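Local coordinates for protein putative DD-carboxypeptidase TP_0574 (Treponema pallidum, PDB 1O75) that binds penicillin and shows zinc-stimulated carboxypeptidase activity, possibly trimming peptidoglycan peptides as a D,D-carboxypeptidase of the spirochaete cell envelope, at residues Tyr69-Leu74 with Val150-Met155; Val105-Ser110 with Gly127-Ala132; Gln65-Ala70 with Tyr251-Asn256. The protein carries 2 engineered substitutions. One frame throughout, in Å; residues are numbered along the deposited sequence.

Contact 1: residues Tyr69-Leu74 with Val150-Met155; sequences YAVEVL and VKVHGM. With XE (xenon), chain G.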
ATOM      1  N   TYR B  69       2.229 -21.720  10.746  1.00 26.43           N
ATOM      2  CA  TYR B  69       2.580 -21.707  12.165  1.00 27.01           C
ATOM      3  C   TYR B  69       1.561 -22.359  13.103  1.00 30.11           C
ATOM      4  O   TYR B  69       0.378 -22.470  12.759  1.00 28.40           O
ATOM      5  CB  TYR B  69       2.807 -20.254  12.604  1.00 25.66           C
ATOM      6  CG  TYR B  69       3.834 -19.535  11.736  1.00 28.52           C
ATOM      7  CD1 TYR B  69       5.208 -19.626  12.012  1.00 29.15           C
ATOM      8  CD2 TYR B  69       3.437 -18.808  10.610  1.00 26.17           C
ATOM      9  CE1 TYR B  69       6.174 -19.003  11.165  1.00 29.70           C
ATOM     10  CE2 TYR B  69       4.387 -18.182   9.771  1.00 27.64           C
ATOM     11  CZ  TYR B  69       5.746 -18.295  10.058  1.00 27.84           C
ATOM     12  OH  TYR B  69       6.670 -17.729   9.215  1.00 29.01           O
ATOM     13  N   ALA B  70       2.035 -22.760  14.285  1.00 29.24           N
ATOM     14  CA  ALA B  70       1.197 -23.367  15.330  1.00 30.35           C
ATOM     15  C   ALA B  70       0.653 -22.162  16.077  1.00 31.29           C
ATOM     16  O   ALA B  70       1.365 -21.517  16.852  1.00 32.81           O
ATOM     17  CB  ALA B  70       2.051 -24.253  16.265  1.00 30.87           C
ATOM     18  N   VAL B  71      -0.616 -21.854  15.848  1.00 30.30           N
ATOM     19  CA  VAL B  71      -1.220 -20.662  16.434  1.00 29.16           C
ATOM     20  C   VAL B  71      -2.418 -20.905  17.336  1.00 32.07           C
ATOM     21  O   VAL B  71      -3.228 -21.795  17.065  1.00 30.16           O
ATOM     22  CB  VAL B  71      -1.723 -19.732  15.302  1.00 30.45           C
ATOM     23  CG1 VAL B  71      -2.419 -18.476  15.894  1.00 27.82           C
ATOM     24  CG2 VAL B  71      -0.568 -19.372  14.378  1.00 28.49           C
ATOM     25  N   GLU B  72      -2.535 -20.104  18.391  1.00 31.39           N
ATOM     26  CA  GLU B  72      -3.710 -20.163  19.262  1.00 34.68           C
ATOM     27  C   GLU B  72      -4.231 -18.742  19.342  1.00 35.39           C
ATOM     28  O   GLU B  72      -3.447 -17.782  19.371  1.00 35.49           O
ATOM     29  CB  GLU B  72      -3.374 -20.629  20.688  1.00 35.54           C
ATOM     30  CG  GLU B  72      -2.992 -22.089  20.810  1.00 39.74           C
ATOM     31  CD  GLU B  72      -2.655 -22.456  22.244  1.00 42.50           C
ATOM     32  OE1 GLU B  72      -1.730 -21.849  22.822  1.00 42.16           O
ATOM     33  OE2 GLU B  72      -3.323 -23.341  22.799  1.00 46.51           O
ATOM     34  N   VAL B  73      -5.549 -18.595  19.370  1.00 33.75           N
ATOM     35  CA  VAL B  73      -6.139 -17.283  19.494  1.00 34.04           C
ATOM     36  C   VAL B  73      -7.100 -17.295  20.672  1.00 35.54           C
ATOM     37  O   VAL B  73      -7.693 -18.324  20.998  1.00 36.42           O
ATOM     38  CB  VAL B  73      -6.898 -16.853  18.205  1.00 35.01           C
ATOM     39  CG1 VAL B  73      -5.906 -16.645  17.070  1.00 34.26           C
ATOM     40  CG2 VAL B  73      -7.898 -17.912  17.806  1.00 33.82           C
ATOM     41  N   LEU B  74      -7.201 -16.149  21.324  1.00 35.18           N
ATOM     42  CA  LEU B  74      -8.085 -15.947  22.459  1.00 37.53           C
ATOM     43  C   LEU B  74      -9.092 -14.891  22.025  1.00 37.25           C
ATOM     44  O   LEU B  74      -8.711 -13.887  21.413  1.00 36.26           O
ATOM     45  CB  LEU B  74      -7.299 -15.401  23.649  1.00 38.90           C
ATOM     46  CG  LEU B  74      -8.123 -15.086  24.900  1.00 42.91           C
ATOM     47  CD1 LEU B  74      -8.490 -16.404  25.575  1.00 41.69           C
ATOM     48  CD2 LEU B  74      -7.316 -14.205  25.864  1.00 43.80           C
ATOM     49  N   VAL B 150      -3.190 -13.473  20.357  1.00 33.44           N
ATOM     50  CA  VAL B 150      -2.710 -14.553  19.518  1.00 34.38           C
ATOM     51  C   VAL B 150      -1.404 -15.038  20.129  1.00 35.98           C
ATOM     52  O   VAL B 150      -0.626 -14.247  20.673  1.00 34.37           O
ATOM     53  CB  VAL B 150      -2.462 -14.086  18.073  1.00 35.62           C
ATOM     54  CG1 VAL B 150      -1.965 -15.252  17.230  1.00 35.09           C
ATOM     55  CG2 VAL B 150      -3.769 -13.528  17.481  1.00 40.31           C
ATOM     56  N   LYS B 151      -1.176 -16.338  20.050  1.00 35.62           N
ATOM     57  CA  LYS B 151       0.031 -16.929  20.601  1.00 37.35           C
ATOM     58  C   LYS B 151       0.559 -17.858  19.526  1.00 37.04           C
ATOM     59  O   LYS B 151      -0.162 -18.739  19.062  1.00 35.99           O
ATOM     60  CB  LYS B 151      -0.312 -17.701  21.883  1.00 39.67           C
ATOM     61  CG  LYS B 151       0.867 -18.349  22.583  1.00 45.12           C
ATOM     62  CD  LYS B 151       0.444 -18.973  23.907  1.00 47.82           C
ATOM     63  CE  LYS B 151       1.458 -20.007  24.377  1.00 53.76           C
ATOM     64  NZ  LYS B 151       1.050 -20.699  25.652  1.00 56.01           N
ATOM     65  N   VAL B 152       1.799 -17.624  19.094  1.00 33.43           N
ATOM     66  CA  VAL B 152       2.420 -18.443  18.065  1.00 33.52           C
ATOM     67  C   VAL B 152       3.587 -19.227  18.693  1.00 34.35           C
ATOM     68  O   VAL B 152       4.500 -18.627  19.261  1.00 34.53           O
ATOM     69  CB  VAL B 152       2.922 -17.551  16.925  1.00 33.24           C
ATOM     70  CG1 VAL B 152       3.364 -18.425  15.740  1.00 32.53           C
ATOM     71  CG2 VAL B 152       1.804 -16.576  16.510  1.00 34.96           C
ATOM     72  N   HIS B 153       3.563 -20.551  18.568  1.00 32.81           N
ATOM     73  CA  HIS B 153       4.573 -21.414  19.190  1.00 34.21           C
ATOM     74  C   HIS B 153       5.755 -21.820  18.334  1.00 34.46           C
ATOM     75  O   HIS B 153       6.823 -22.155  18.864  1.00 34.09           O
ATOM     76  CB  HIS B 153       3.939 -22.718  19.673  1.00 36.35           C
ATOM     77  CG  HIS B 153       2.877 -22.534  20.706  1.00 39.74           C
ATOM     78  ND1 HIS B 153       2.928 -22.604  22.057  1.00 39.74           N
ATOM     79  CD2 HIS B 153       1.567 -22.253  20.384  1.00 43.23           C
ATOM     80  CE1 HIS B 153       1.655 -22.368  22.522  1.00 44.68           C
ATOM     81  NE2 HIS B 153       0.852 -22.160  21.492  1.00 42.36           N
ATOM     82  N   GLY B 154       5.537 -21.837  17.023  1.00 31.26           N
ATOM     83  CA  GLY B 154       6.565 -22.266  16.107  1.00 30.89           C
ATOM     84  C   GLY B 154       6.019 -22.596  14.733  1.00 28.68           C
ATOM     85  O   GLY B 154       4.955 -22.116  14.329  1.00 29.12           O
ATOM     86  N   MET B 155       6.742 -23.444  14.025  1.00 27.82           N
ATOM     87  CA  MET B 155       6.409 -23.797  12.660  1.00 29.09           C
ATOM     88  C   MET B 155       5.846 -25.201  12.515  1.00 30.37           C
ATOM     89  O   MET B 155       6.386 -26.165  13.060  1.00 29.16           O
ATOM     90  CB  MET B 155       7.663 -23.609  11.791  1.00 29.28           C
ATOM     91  CG  MET B 155       8.140 -22.141  11.749  1.00 27.89           C
ATOM     92  SD  MET B 155       9.913 -22.038  11.469  1.00 34.31           S
ATOM     93  CE  MET B 155      10.466 -22.173  13.187  1.00 31.20           C
TER
HETATM   94 XE    XE G1416      -3.774 -16.823  22.921  0.50 45.45          XE

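Contact 2: residues Val105-Ser110 with Gly127-Ala132; sequences VRASAS and GAVALA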
ATOM      1  N   VAL B 105      -8.743 -21.175  21.261  1.00 38.71           N
ATOM      2  CA  VAL B 105      -8.746 -22.281  20.333  1.00 35.99           C
ATOM      3  C   VAL B 105      -7.501 -22.224  19.491  1.00 36.39           C
ATOM      4  O   VAL B 105      -6.826 -21.203  19.450  1.00 35.31           O
ATOM      5  CB  VAL B 105      -9.967 -22.194  19.367  1.00 36.53           C
ATOM      6  CG1 VAL B 105     -11.279 -22.267  20.163  1.00 35.27           C
ATOM      7  CG2 VAL B 105      -9.914 -20.878  18.576  1.00 35.55           C
ATOM      8  N   ARG B 106      -7.198 -23.333  18.836  1.00 35.92           N
ATOM      9  CA  ARG B 106      -6.076 -23.383  17.926  1.00 38.31           C
ATOM     10  C   ARG B 106      -6.641 -22.902  16.579  1.00 37.37           C
ATOM     11  O   ARG B 106      -7.782 -23.221  16.241  1.00 34.72           O
ATOM     12  CB  ARG B 106      -5.561 -24.821  17.792  1.00 41.47           C
ATOM     13  CG  ARG B 106      -4.968 -25.375  19.082  1.00 45.06           C
ATOM     14  CD  ARG B 106      -4.262 -26.710  18.847  1.00 51.41           C
ATOM     15  NE  ARG B 106      -5.205 -27.813  18.704  1.00 55.68           N
ATOM     16  CZ  ARG B 106      -5.954 -28.293  19.694  1.00 57.45           C
ATOM     17  NH1 ARG B 106      -5.868 -27.772  20.915  1.00 58.56           N
ATOM     18  NH2 ARG B 106      -6.797 -29.292  19.463  1.00 58.32           N
ATOM     19  N   ALA B 107      -5.856 -22.127  15.831  1.00 33.80           N
ATOM     20  CA  ALA B 107      -6.273 -21.646  14.512  1.00 32.30           C
ATOM     21  C   ALA B 107      -5.293 -22.289  13.554  1.00 33.73           C
ATOM     22  O   ALA B 107      -4.070 -22.064  13.642  1.00 33.74           O
ATOM     23  CB  ALA B 107      -6.190 -20.109  14.440  1.00 32.45           C
ATOM     24  N   SER B 108      -5.800 -23.098  12.638  1.00 29.70           N
ATOM     25  CA  SER B 108      -4.912 -23.803  11.725  1.00 31.65           C
ATOM     26  C   SER B 108      -5.640 -24.126  10.437  1.00 33.35           C
ATOM     27  O   SER B 108      -6.814 -24.507  10.461  1.00 36.20           O
ATOM     28  CB  SER B 108      -4.422 -25.096  12.406  1.00 29.40           C
ATOM     29  OG  SER B 108      -3.476 -25.804  11.619  1.00 33.52           O
ATOM     30  N   ALA B 109      -4.965 -23.958   9.308  1.00 31.49           N
ATOM     31  CA  ALA B 109      -5.590 -24.268   8.046  1.00 33.40           C
ATOM     32  C   ALA B 109      -4.524 -24.809   7.128  1.00 35.43           C
ATOM     33  O   ALA B 109      -3.343 -24.520   7.320  1.00 36.86           O
ATOM     34  CB  ALA B 109      -6.235 -23.017   7.440  1.00 32.13           C
ATOM     35  N   SER B 110      -4.939 -25.614   6.153  1.00 34.99           N
ATOM     36  CA  SER B 110      -4.030 -26.185   5.182  1.00 35.63           C
ATOM     37  C   SER B 110      -4.261 -25.471   3.857  1.00 36.83           C
ATOM     38  O   SER B 110      -5.313 -25.626   3.219  1.00 36.57           O
ATOM     39  CB  SER B 110      -4.278 -27.685   5.030  1.00 37.42           C
ATOM     40  OG  SER B 110      -4.097 -28.332   6.285  1.00 41.38           O
ATOM     41  N   GLY B 127      -9.325 -30.457  15.006  1.00 43.78           N
ATOM     42  CA  GLY B 127      -8.936 -29.909  16.297  1.00 42.04           C
ATOM     43  C   GLY B 127      -8.688 -28.415  16.351  1.00 41.25           C
ATOM     44  O   GLY B 127      -8.311 -27.874  17.397  1.00 40.47           O
ATOM     45  N   ALA B 128      -8.916 -27.730  15.240  1.00 38.73           N
ATOM     46  CA  ALA B 128      -8.688 -26.291  15.225  1.00 38.26           C
ATOM     47  C   ALA B 128      -9.678 -25.572  14.324  1.00 36.39           C
ATOM     48  O   ALA B 128     -10.255 -26.186  13.433  1.00 38.33           O
ATOM     49  CB  ALA B 128      -7.264 -26.015  14.731  1.00 36.18           C
ATOM     50  N   VAL B 129      -9.866 -24.277  14.549  1.00 34.81           N
ATOM     51  CA  VAL B 129     -10.744 -23.508  13.678  1.00 36.75           C
ATOM     52  C   VAL B 129      -9.902 -22.983  12.530  1.00 36.78           C
ATOM     53  O   VAL B 129      -8.663 -22.909  12.639  1.00 36.20           O
ATOM     54  CB  VAL B 129     -11.384 -22.317  14.394  1.00 36.11           C
ATOM     55  CG1 VAL B 129     -12.157 -22.805  15.611  1.00 37.26           C
ATOM     56  CG2 VAL B 129     -10.327 -21.292  14.792  1.00 41.13           C
ATOM     57  N   ALA B 130     -10.561 -22.656  11.426  1.00 34.24           N
ATOM     58  CA  ALA B 130      -9.887 -22.104  10.263  1.00 34.86           C
ATOM     59  C   ALA B 130     -10.404 -20.680  10.143  1.00 36.35           C
ATOM     60  O   ALA B 130     -11.577 -20.457   9.811  1.00 35.37           O
ATOM     61  CB  ALA B 130     -10.219 -22.903   9.016  1.00 31.83           C
ATOM     62  N   LEU B 131      -9.541 -19.710  10.442  1.00 34.03           N
ATOM     63  CA  LEU B 131      -9.930 -18.310  10.379  1.00 32.16           C
ATOM     64  C   LEU B 131     -10.154 -17.905   8.925  1.00 32.91           C
ATOM     65  O   LEU B 131      -9.554 -18.480   8.007  1.00 30.35           O
ATOM     66  CB  LEU B 131      -8.835 -17.428  11.000  1.00 31.22           C
ATOM     67  CG  LEU B 131      -8.496 -17.764  12.467  1.00 32.52           C
ATOM     68  CD1 LEU B 131      -7.396 -16.820  13.000  1.00 30.93           C
ATOM     69  CD2 LEU B 131      -9.760 -17.611  13.324  1.00 33.12           C
ATOM     70  N   ALA B 132     -11.027 -16.923   8.719  1.00 32.14           N
ATOM     71  CA  ALA B 132     -11.304 -16.413   7.376  1.00 31.98           C
ATOM     72  C   ALA B 132     -10.359 -15.252   7.142  1.00 30.30           C
ATOM     73  O   ALA B 132      -9.873 -14.650   8.091  1.00 31.98           O
ATOM     74  CB  ALA B 132     -12.756 -15.909   7.276  1.00 33.80           C
TER
HETATM   75  O   HOH W   1      -8.776 -25.946  18.874  1.00 41.39           O
HETATM   76  O   HOH W   2      -9.172 -25.797  10.904  1.00 35.98           O

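Contact 3: residues Gln65-Ala70 with Tyr251-Asn256; sequences QQFQYA and YVMNFN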
ATOM      1  N   GLN B  65      -0.894 -16.339   9.768  1.00 25.55           N
ATOM      2  CA  GLN B  65      -0.017 -17.338  10.389  1.00 28.58           C
ATOM      3  C   GLN B  65      -0.574 -18.742  10.577  1.00 28.33           C
ATOM      4  O   GLN B  65       0.186 -19.682  10.779  1.00 27.80           O
ATOM      5  CB  GLN B  65       0.472 -16.820  11.737  1.00 31.94           C
ATOM      6  CG  GLN B  65       1.315 -15.553  11.627  1.00 33.93           C
ATOM      7  CD  GLN B  65       1.759 -15.074  12.981  1.00 39.46           C
ATOM      8  OE1 GLN B  65       2.809 -15.491  13.486  1.00 41.27           O
ATOM      9  NE2 GLN B  65       0.945 -14.225  13.605  1.00 36.64           N
ATOM     10  N   GLN B  66      -1.896 -18.893  10.492  1.00 28.94           N
ATOM     11  CA  GLN B  66      -2.513 -20.208  10.713  1.00 27.50           C
ATOM     12  C   GLN B  66      -2.083 -21.241   9.702  1.00 26.64           C
ATOM     13  O   GLN B  66      -2.229 -22.443   9.926  1.00 27.16           O
ATOM     14  CB  GLN B  66      -4.059 -20.098  10.689  1.00 28.62           C
ATOM     15  CG  GLN B  66      -4.653 -20.052   9.279  1.00 27.38           C
ATOM     16  CD  GLN B  66      -6.179 -19.908   9.320  1.00 30.44           C
ATOM     17  OE1 GLN B  66      -6.808 -20.313  10.279  1.00 28.42           O
ATOM     18  NE2 GLN B  66      -6.758 -19.337   8.271  1.00 29.31           N
ATOM     19  N   PHE B  67      -1.565 -20.792   8.570  1.00 25.45           N
ATOM     20  CA  PHE B  67      -1.151 -21.737   7.556  1.00 26.01           C
ATOM     21  C   PHE B  67       0.168 -22.465   7.835  1.00 29.43           C
ATOM     22  O   PHE B  67       0.229 -23.695   7.759  1.00 28.10           O
ATOM     23  CB  PHE B  67      -1.094 -21.022   6.211  1.00 27.01           C
ATOM     24  CG  PHE B  67      -2.428 -20.503   5.763  1.00 28.42           C
ATOM     25  CD1 PHE B  67      -3.367 -21.369   5.197  1.00 30.65           C
ATOM     26  CD2 PHE B  67      -2.770 -19.165   5.955  1.00 28.09           C
ATOM     27  CE1 PHE B  67      -4.639 -20.905   4.825  1.00 29.50           C
ATOM     28  CE2 PHE B  67      -4.045 -18.686   5.589  1.00 31.05           C
ATOM     29  CZ  PHE B  67      -4.974 -19.563   5.024  1.00 28.25           C
ATOM     30  N   GLN B  68       1.216 -21.710   8.158  1.00 29.47           N
ATOM     31  CA  GLN B  68       2.534 -22.298   8.401  1.00 28.58           C
ATOM     32  C   GLN B  68       2.936 -22.415   9.864  1.00 27.16           C
ATOM     33  O   GLN B  68       3.894 -23.131  10.185  1.00 29.31           O
ATOM     34  CB  GLN B  68       3.611 -21.469   7.675  1.00 28.73           C
ATOM     35  CG  GLN B  68       3.691 -21.715   6.183  1.00 29.73           C
ATOM     36  CD  GLN B  68       4.520 -22.924   5.866  1.00 32.12           C
ATOM     37  OE1 GLN B  68       3.866 -24.027   5.598  1.00 28.70           O
ATOM     38  NE2 GLN B  68       5.759 -22.872   5.888  1.00 34.08           N
ATOM     39  N   TYR B  69       2.229 -21.720  10.746  1.00 26.43           N
ATOM     40  CA  TYR B  69       2.580 -21.707  12.165  1.00 27.01           C
ATOM     41  C   TYR B  69       1.561 -22.359  13.103  1.00 30.11           C
ATOM     42  O   TYR B  69       0.378 -22.470  12.759  1.00 28.40           O
ATOM     43  CB  TYR B  69       2.807 -20.254  12.604  1.00 25.66           C
ATOM     44  CG  TYR B  69       3.834 -19.535  11.736  1.00 28.52           C
ATOM     45  CD1 TYR B  69       5.208 -19.626  12.012  1.00 29.15           C
ATOM     46  CD2 TYR B  69       3.437 -18.808  10.610  1.00 26.17           C
ATOM     47  CE1 TYR B  69       6.174 -19.003  11.165  1.00 29.70           C
ATOM     48  CE2 TYR B  69       4.387 -18.182   9.771  1.00 27.64           C
ATOM     49  CZ  TYR B  69       5.746 -18.295  10.058  1.00 27.84           C
ATOM     50  OH  TYR B  69       6.670 -17.729   9.215  1.00 29.01           O
ATOM     51  N   ALA B  70       2.035 -22.760  14.285  1.00 29.24           N
ATOM     52  CA  ALA B  70       1.197 -23.367  15.330  1.00 30.35           C
ATOM     53  C   ALA B  70       0.653 -22.162  16.077  1.00 31.29           C
ATOM     54  O   ALA B  70       1.365 -21.517  16.852  1.00 32.81           O
ATOM     55  CB  ALA B  70       2.051 -24.253  16.265  1.00 30.87           C
ATOM     56  N   TYR B 251       4.859 -18.602  -2.209  1.00 26.42           N
ATOM     57  CA  TYR B 251       6.060 -18.429  -1.401  1.00 27.31           C
ATOM     58  C   TYR B 251       5.731 -18.140   0.078  1.00 26.57           C
ATOM     59  O   TYR B 251       6.216 -18.845   0.965  1.00 27.80           O
ATOM     60  CB  TYR B 251       6.934 -17.308  -1.957  1.00 25.35           C
ATOM     61  CG  TYR B 251       8.245 -17.152  -1.182  1.00 27.71           C
ATOM     62  CD1 TYR B 251       9.291 -18.060  -1.363  1.00 27.45           C
ATOM     63  CD2 TYR B 251       8.424 -16.112  -0.257  1.00 27.59           C
ATOM     64  CE1 TYR B 251      10.497 -17.944  -0.650  1.00 26.20           C
ATOM     65  CE2 TYR B 251       9.629 -15.984   0.477  1.00 26.89           C
ATOM     66  CZ  TYR B 251      10.656 -16.906   0.271  1.00 28.35           C
ATOM     67  OH  TYR B 251      11.817 -16.839   1.013  1.00 25.78           O
ATOM     68  N   VAL B 252       4.904 -17.137   0.367  1.00 26.01           N
ATOM     69  CA  VAL B 252       4.630 -16.873   1.782  1.00 26.22           C
ATOM     70  C   VAL B 252       3.906 -18.042   2.426  1.00 27.74           C
ATOM     71  O   VAL B 252       4.019 -18.248   3.632  1.00 26.70           O
ATOM     72  CB  VAL B 252       3.824 -15.544   2.020  1.00 28.34           C
ATOM     73  CG1 VAL B 252       4.670 -14.346   1.634  1.00 24.75           C
ATOM     74  CG2 VAL B 252       2.493 -15.552   1.208  1.00 28.78           C
ATOM     75  N   MET B 253       3.185 -18.841   1.635  1.00 27.88           N
ATOM     76  CA  MET B 253       2.474 -19.984   2.230  1.00 27.97           C
ATOM     77  C   MET B 253       3.457 -21.112   2.560  1.00 27.46           C
ATOM     78  O   MET B 253       3.087 -22.103   3.177  1.00 31.09           O
ATOM     79  CB  MET B 253       1.368 -20.500   1.306  1.00 28.17           C
ATOM     80  CG  MET B 253       0.138 -19.574   1.246  1.00 28.60           C
ATOM     81  SD  MET B 253      -0.672 -19.381   2.865  1.00 31.28           S
ATOM     82  CE  MET B 253      -1.309 -17.779   2.742  1.00 37.14           C
ATOM     83  N   ASN B 254       4.705 -20.953   2.132  1.00 25.81           N
ATOM     84  CA  ASN B 254       5.755 -21.928   2.441  1.00 26.45           C
ATOM     85  C   ASN B 254       6.879 -21.289   3.269  1.00 28.11           C
ATOM     86  O   ASN B 254       7.867 -21.947   3.645  1.00 25.36           O
ATOM     87  CB  ASN B 254       6.296 -22.515   1.144  1.00 27.65           C
ATOM     88  CG  ASN B 254       5.377 -23.596   0.605  1.00 30.27           C
ATOM     89  OD1 ASN B 254       5.235 -24.649   1.220  1.00 32.27           O
ATOM     90  ND2 ASN B 254       4.718 -23.320  -0.507  1.00 32.07           N
ATOM     91  N   PHE B 255       6.717 -19.999   3.555  1.00 27.32           N
ATOM     92  CA  PHE B 255       7.715 -19.271   4.340  1.00 26.36           C
ATOM     93  C   PHE B 255       7.769 -19.725   5.787  1.00 25.92           C
ATOM     94  O   PHE B 255       6.741 -19.855   6.462  1.00 23.91           O
ATOM     95  CB  PHE B 255       7.413 -17.773   4.329  1.00 25.08           C
ATOM     96  CG  PHE B 255       8.334 -16.963   5.203  1.00 25.06           C
ATOM     97  CD1 PHE B 255       9.587 -16.557   4.732  1.00 24.54           C
ATOM     98  CD2 PHE B 255       7.932 -16.577   6.482  1.00 26.56           C
ATOM     99  CE1 PHE B 255      10.423 -15.764   5.525  1.00 25.07           C
ATOM    100  CE2 PHE B 255       8.762 -15.782   7.291  1.00 28.13           C
ATOM    101  CZ  PHE B 255      10.015 -15.373   6.801  1.00 26.45           C
ATOM    102  N   ASN B 256       8.984 -19.913   6.291  1.00 25.91           N
ATOM    103  CA  ASN B 256       9.138 -20.316   7.674  1.00 23.84           C
ATOM    104  C   ASN B 256       9.767 -19.245   8.573  1.00 23.80           C
ATOM    105  O   ASN B 256       9.154 -18.790   9.543  1.00 23.99           O
ATOM    106  CB  ASN B 256      10.006 -21.571   7.763  1.00 25.89           C
ATOM    107  CG  ASN B 256       9.204 -22.850   7.664  1.00 29.38           C
ATOM    108  OD1 ASN B 256       8.070 -22.894   8.099  1.00 29.37           O
ATOM    109  ND2 ASN B 256       9.809 -23.910   7.120  1.00 28.96           N
TER
HETATM  110  O   HOH W   3       5.888 -24.401   8.775  1.00 32.43           O
HETATM  111  O   HOH W   4       5.273 -25.491   3.752  1.00 33.76           O

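Contact 1: residues Tyr69-Leu74 with Val150-Met155
Glu72 and Lys151 face each other as a hydrogen-bonded antiparallel pair, a compact example of how backbone register decides which side chains meet. Their peptide groups exchange two bonds of 2.8 Å, Glu72 N to Lys151 O and Lys151 N to Glu72 O. Further along, His153 N bonds to Ala70 O and Ala70 N to Gly154 O.

The main side-chain bond is a His-carboxylate pair. His153 NE2 donates to Glu72 OE1 at 2.9 Å. The oxygen lies in the ring plane of His153, yet the histidine comes from above the carboxylate plane, and the two planes stand 56° apart. Glu72 CG sits beside the backbone N (chi1 -70°), and the extended chain beyond it carries OE1 over to the ring. Lys151 runs fully extended past the same oxygen; Lys151 NZ stays 4.1 Å from Glu72 OE1, beyond a salt bridge, although its charge would probably help to stabilise the carboxylate.

Both segments belong to the large mixed sheet, where strands 69-85 and 143-163 are antiparallel neighbours, 165° apart here. The face bearing Glu72 and Lys151 also holds a xenon atom, 3.7 Å from Lys151 CB and likewise close to Leu74 N, in a pocket completed by Met104.

On the other face, the packing is apolar. Val71 CG1 presses on Val150 CG1 at 3.5 Å, and Val73 CG1 lies alongside Val150 CG2. Helix 60-65 lies over these valines through Ala62 and Gln65. Near the strand start, Tyr69 CB touches Val152 CG1, and Tyr69 CE1 meets Met155 CG at 3.7 Å, the Tyr69 and Met155 side chains lying side by side.

Contact 2: residues Val105-Ser110 with Gly127-Ala132
Val129 bridges to Ala107 through two backbone bonds that flank it: Val129 N donates to Arg106 O, and Ser108 N donates to Val129 O at 2.9 Å. Ala107 CA adds a C-H contact to the oxygen of Val129.

Two waters extend the seam. One accepts from Arg106 N and lies over a face of the Arg106 guanidinium; it also sits close to Gly127 O, at a distance short enough to make that leg doubtful. The other lies between Ser108 O and Ala128 O. A chi1 of -176° swings Ser108 OG to the side of its carbonyl carbon, where it bonds to Lys156 NZ.

Apolar groups fill in between. Val105 CG2 meets Val129 CG2 at 3.8 Å, their side chains at about a right angle. Ala107 CB rests on Leu131 CD1 at 3.8 Å, and Ala128 CB lies 3.8 Å from Ser108 CB.

The loop after strand 120-124 thus crosses this part of strand 101-114 at a steep angle, 74° between their directions. Two direct backbone bonds hold it at a single bridge, with water and short apolar contacts filling in around that point.

Contact 3: residues Gln65-Ala70 with Tyr251-Asn256
Gln68 reaches across to Met253, Phe255 and Asn256 with a side chain bent at its second torsion (chi2 -83°), which turns the amide toward the backbone carbonyls of the other segment. Gln68 NE2 makes a weak hydrogen bond to Phe255 O at 3.2 Å. The amide planes of Gln68 and Asn256 are only 20° apart, though their side chains cross at about a right angle. Two waters bridge the segments: one donates to Gln68 OE1 and Asn254 OD1, another to Gln68 O and Asn256 OD1. Asn254 ND2 in turn bonds to Asp250 O.

Beside it, the Phe67 ring receives Met253 over one face. Met253 SD is 4.0 Å from the centroid of the Phe67 ring, in a Met-aromatic contact, and Met253 CE lies over the same ring at 4.2 Å from its centroid as a CH-pi contact.

Tyr69 OH donates to Asn256 O at 2.7 Å, from above the carbonyl plane, and Tyr69 OH also passes 3.2 Å from Phe255 CD2.

The contact joins the turn from helix 60-65 into strand 69-85 to the turn linking helix 245-252 with strand 255-262. Phe111 of strand 101-114 touches both Phe67 and Met253, while Phe157 of strand 143-163 packs on Gln68.

How the contacts relate
Chain order runs from Gln65 into strand 69-85, so contacts 1 and 3 both use the start of that strand and share Tyr69 and Ala70. Next comes Val105-Ser110, which closes a short loop with Gly127-Ala132 in contact 2. That loop falls wholly within the longer one closed when Val150-Met155 returns in contact 1, and both fall within the longest, ended by Tyr251-Asn256 in contact 3; none cross. Contacts 1 and 2 are joined in the large sheet through Val73 N to Val105 O and Ala107 N to Val71 O. Gln66 connects contacts 2 and 3 through Leu131 N and Ala109 N. Contact 3 then ties this sheet to helix 245-252 and strand 255-262, in Tp47 domain C.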